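Side-chain contacts in putative p22 protein (Leishmania major, PDB 1YQF), which is of unknown function but belongs to the MAM33 family of mitochondrial glycoproteins, related to human p32, and assembles as a trimer: residues M39-S42 and D43-E46; D126-A129 and L130-T134. One frame throughout, in Å; residues are numbered along the deposited sequence.

Contact 1 of 2, residues M39-S42 and D43-E46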
loop_
_atom_site.group_PDB
_atom_site.type_symbol
_atom_site.label_atom_id
_atom_site.label_comp_id
_atom_site.label_asym_id
_atom_site.label_seq_id
_atom_site.Cartn_x
_atom_site.Cartn_y
_atom_site.Cartn_z
ATOM N N MET A 39 -7.792 1.435 -35.023
ATOM C CA MET A 39 -7.315 2.548 -35.842
ATOM C C MET A 39 -8.353 3.027 -36.860
ATOM O O MET A 39 -8.301 4.172 -37.307
ATOM C CB MET A 39 -6.022 2.139 -36.568
ATOM C CG MET A 39 -5.106 3.290 -36.947
ATOM S SD MET A 39 -4.295 4.049 -35.522
ATOM C CE MET A 39 -2.925 2.921 -35.230
ATOM N N GLY A 40 -9.288 2.150 -37.219
ATOM C CA GLY A 40 -10.314 2.451 -38.202
ATOM C C GLY A 40 -11.675 2.790 -37.619
ATOM O O GLY A 40 -12.631 2.985 -38.368
ATOM N N ARG A 41 -11.773 2.857 -36.294
ATOM C CA ARG A 41 -13.018 3.251 -35.638
ATOM C C ARG A 41 -13.296 4.732 -35.887
ATOM O O ARG A 41 -12.370 5.533 -36.023
ATOM C CB ARG A 41 -12.948 3.006 -34.130
ATOM C CG ARG A 41 -13.040 1.553 -33.698
ATOM C CD ARG A 41 -12.846 1.364 -32.194
ATOM N NE ARG A 41 -13.831 2.125 -31.420
ATOM C CZ ARG A 41 -13.747 2.394 -30.117
ATOM N NH1 ARG A 41 -12.718 1.966 -29.393
ATOM N NH2 ARG A 41 -14.708 3.099 -29.529
ATOM N N SER A 42 -14.578 5.080 -35.951
ATOM C CA SER A 42 -15.007 6.475 -36.088
ATOM C C SER A 42 -15.852 6.911 -34.886
ATOM O O SER A 42 -16.456 7.986 -34.897
ATOM C CB SER A 42 -15.797 6.656 -37.389
ATOM O OG SER A 42 -16.904 5.771 -37.445
ATOM N N ASP A 43 -15.868 6.071 -33.851
ATOM C CA ASP A 43 -16.652 6.307 -32.639
ATOM C C ASP A 43 -15.757 6.313 -31.394
ATOM O O ASP A 43 -16.233 6.093 -30.279
ATOM C CB ASP A 43 -17.750 5.236 -32.505
ATOM C CG ASP A 43 -17.190 3.839 -32.264
ATOM O OD1 ASP A 43 -16.298 3.410 -33.030
ATOM O OD2 ASP A 43 -17.577 3.103 -31.331
ATOM N N LYS A 44 -14.465 6.574 -31.589
ATOM C CA LYS A 44 -13.505 6.575 -30.484
ATOM C C LYS A 44 -13.701 7.800 -29.593
ATOM O O LYS A 44 -14.291 8.795 -30.027
ATOM C CB LYS A 44 -12.064 6.537 -31.011
ATOM C CG LYS A 44 -11.590 5.142 -31.395
ATOM C CD LYS A 44 -10.096 5.103 -31.687
ATOM C CE LYS A 44 -9.763 5.750 -33.025
ATOM N NZ LYS A 44 -8.323 5.597 -33.383
ATOM N N PRO A 45 -13.221 7.730 -28.349
ATOM C CA PRO A 45 -13.314 8.867 -27.424
ATOM C C PRO A 45 -12.525 10.090 -27.898
ATOM O O PRO A 45 -11.356 9.961 -28.250
ATOM C CB PRO A 45 -12.722 8.308 -26.122
ATOM C CG PRO A 45 -12.829 6.833 -26.257
ATOM C CD PRO A 45 -12.578 6.566 -27.710
ATOM N N GLU A 46 -13.177 11.251 -27.910
ATOM C CA GLU A 46 -12.544 12.518 -28.270
ATOM C C GLU A 46 -11.846 13.111 -27.054
ATOM O O GLU A 46 -12.374 13.048 -25.940
ATOM C CB GLU A 46 -13.593 13.518 -28.766
ATOM C CG GLU A 46 -13.918 13.418 -30.246
ATOM C CD GLU A 46 -14.912 14.475 -30.689
ATOM O OE1 GLU A 46 -14.608 15.679 -30.542
ATOM O OE2 GLU A 46 -16.000 14.105 -31.177
#
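In the loop that leaves helix 23-39 on its way to strand 55-58, Arg41 reaches past one residue to form a salt bridge with Asp43. Arg41 NE gives a nearly straight bond to Asp43 OD1 at 3.2 Å, with the oxygen at the edge of the guanidinium, within 3° of its plane. The carboxylate is not coplanar with it: the two planes are turned 57° apart, and OD1 is approached from above the carboxylate plane. A second, weak bond runs from Arg41 NH2 to Asp43 OD2 at 3.4 Å. With chi1 at 66°, CG of Asp43 sits between its own backbone N and carbonyl carbon, which folds the acid back toward the arginine. Lys44 comes over one guanidinium face, its CG 3.7 Å from Arg41 CZ, while its chain bends at chi3 and carries NZ toward Met39. Arg41 NH1 also forms a salt bridge with Glu38, and Lys44 NZ one with Glu192 of helix 173-202. The two cationic groups stand 6.8 Å apart, measured from Arg41 NE to Lys44 NZ; the acids around them would probably offset the like charges and favour the charged forms of all these groups.

Contact 2 of 2, residues D126-A129 and L130-T134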
loop_
_atom_site.group_PDB
_atom_site.type_symbol
_atom_site.label_atom_id
_atom_site.label_comp_id
_atom_site.label_asym_id
_atom_site.label_seq_id
_atom_site.Cartn_x
_atom_site.Cartn_y
_atom_site.Cartn_z
ATOM N N ASP A 126 3.479 22.110 5.606
ATOM C CA ASP A 126 4.218 23.369 5.730
ATOM C C ASP A 126 4.841 23.805 4.405
ATOM O O ASP A 126 4.965 25.001 4.149
ATOM C CB ASP A 126 5.308 23.260 6.799
ATOM C CG ASP A 126 4.743 23.169 8.205
ATOM O OD1 ASP A 126 3.635 23.651 8.533
ATOM O OD2 ASP A 126 5.420 22.587 9.077
ATOM N N GLU A 127 5.225 22.840 3.569
ATOM C CA GLU A 127 5.878 23.147 2.296
ATOM C C GLU A 127 5.299 22.373 1.107
ATOM O O GLU A 127 4.861 21.225 1.234
ATOM C CB GLU A 127 7.390 22.923 2.404
ATOM C CG GLU A 127 7.813 21.495 2.696
ATOM C CD GLU A 127 9.312 21.363 2.900
ATOM O OE1 GLU A 127 9.851 22.061 3.787
ATOM O OE2 GLU A 127 9.951 20.566 2.172
ATOM N N ALA A 128 5.314 23.035 -0.047
ATOM C CA ALA A 128 4.782 22.497 -1.300
ATOM C C ALA A 128 5.409 21.177 -1.753
ATOM O O ALA A 128 4.693 20.282 -2.191
ATOM C CB ALA A 128 4.922 23.542 -2.407
ATOM N N ALA A 129 6.732 21.067 -1.677
ATOM C CA ALA A 129 7.427 19.857 -2.129
ATOM C C ALA A 129 7.056 18.652 -1.269
ATOM O O ALA A 129 6.953 17.535 -1.760
ATOM C CB ALA A 129 8.928 20.064 -2.117
ATOM N N LEU A 130 6.846 18.892 0.018
ATOM C CA LEU A 130 6.426 17.843 0.935
ATOM C C LEU A 130 5.077 17.257 0.515
ATOM O O LEU A 130 4.847 16.056 0.635
ATOM C CB LEU A 130 6.342 18.401 2.356
ATOM C CG LEU A 130 6.008 17.445 3.501
ATOM C CD1 LEU A 130 6.995 16.293 3.572
ATOM C CD2 LEU A 130 6.002 18.221 4.805
ATOM N N ALA A 131 4.202 18.121 0.010
ATOM C CA ALA A 131 2.868 17.732 -0.436
ATOM C C ALA A 131 2.871 17.085 -1.822
ATOM O O ALA A 131 2.158 16.107 -2.055
ATOM C CB ALA A 131 1.960 18.953 -0.446
ATOM N N LYS A 132 3.677 17.627 -2.733
ATOM C CA LYS A 132 3.552 17.303 -4.161
ATOM C C LYS A 132 4.676 16.448 -4.743
ATOM O O LYS A 132 4.554 15.975 -5.870
ATOM C CB LYS A 132 3.388 18.594 -4.974
ATOM C CG LYS A 132 2.050 19.269 -4.725
ATOM C CD LYS A 132 1.854 20.509 -5.577
ATOM C CE LYS A 132 2.599 21.711 -5.020
ATOM N NZ LYS A 132 2.316 22.934 -5.825
ATOM N N ASP A 133 5.749 16.224 -3.989
ATOM C CA ASP A 133 6.836 15.362 -4.461
ATOM C C ASP A 133 6.288 13.971 -4.769
ATOM O O ASP A 133 5.429 13.458 -4.052
ATOM C CB ASP A 133 7.967 15.247 -3.426
ATOM C CG ASP A 133 8.960 16.410 -3.485
ATOM O OD1 ASP A 133 8.874 17.264 -4.393
ATOM O OD2 ASP A 133 9.877 16.545 -2.645
ATOM N N THR A 134 6.769 13.379 -5.857
ATOM C CA THR A 134 6.425 12.000 -6.203
ATOM C C THR A 134 7.493 11.084 -5.633
ATOM O O THR A 134 8.583 11.537 -5.277
ATOM C CB THR A 134 6.327 11.805 -7.734
ATOM O OG1 THR A 134 7.442 12.426 -8.394
ATOM C CG2 THR A 134 5.103 12.516 -8.289
#
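Glu127 and Leu130 meet across the first turn of the short helix 128-132, their side chains crossing at about a right angle. The contact is made low on both chains, between Glu127 CG and Leu130 CB at 3.4 Å. Glu127, at the N-cap position, has chi1 at 63°, which sets CG between its backbone N and carbonyl carbon and brings that methylene against Leu130; beyond CG the chain runs on extended. The Leu130 side chain packs on Tyr125 of strand 116-125 and on Leu145.

One turn on, Lys132 meets the methyl group of Ala128 through its CE. The bend at chi3 (-79°) brings CE to 3.9 Å from Ala128 CB, while CB, CG and CE of the lysine all pass close to Ala128 O; beyond them, NZ makes a weak hydrogen bond to Thr99 OG1. At the far end of the helix the Asp133 carboxylate is modelled near Ala129, but its placing there is doubtful.

The backbone beneath is bonded unevenly. Lys132 N donates to Ala128 O at 2.9 Å. Ala131 N is shared weakly between two acceptors, Glu127 O at 3.4 Å and Ala128 O at 3.1 Å. Ala128 O thus accepts from both Ala131 and Lys132. Asp133 N is placed 2.9 Å from Ala129 O, although the position of that oxygen is less certain. Past the turn, Arg142 NH1 bonds to the carbonyl oxygens of Leu130 and Asp133, tying the helix to helix 136-144. The arrangement is that of a short connecting helix of little more than one turn, with Glu127 at its N-cap, which joins the last strand of the antiparallel sheet to helix 136-144 and rests Ala128 and Ala131 on Thr105.

How the contacts relate
Contact 1 precedes contact 2 along the chain, and the two lie on opposite sides of its centre, with their own centres 39 Å apart and nearest atoms about 25 Å apart. All six strands of the antiparallel sheet fall between them: 39-46 belongs to the connection from the N-terminal helix to strand 55-58, whereas 126-134 follows strand 116-125 directly. They share no helix or strand. The loop of contact 1 is held against the long C-terminal helix 173-202, while the short helix of contact 2 packs on the sheet, and Thr134 touches Glu144 of a second subunit. Together they bracket the sheet in sequence, one beside the terminal helices and one close to a subunit interface.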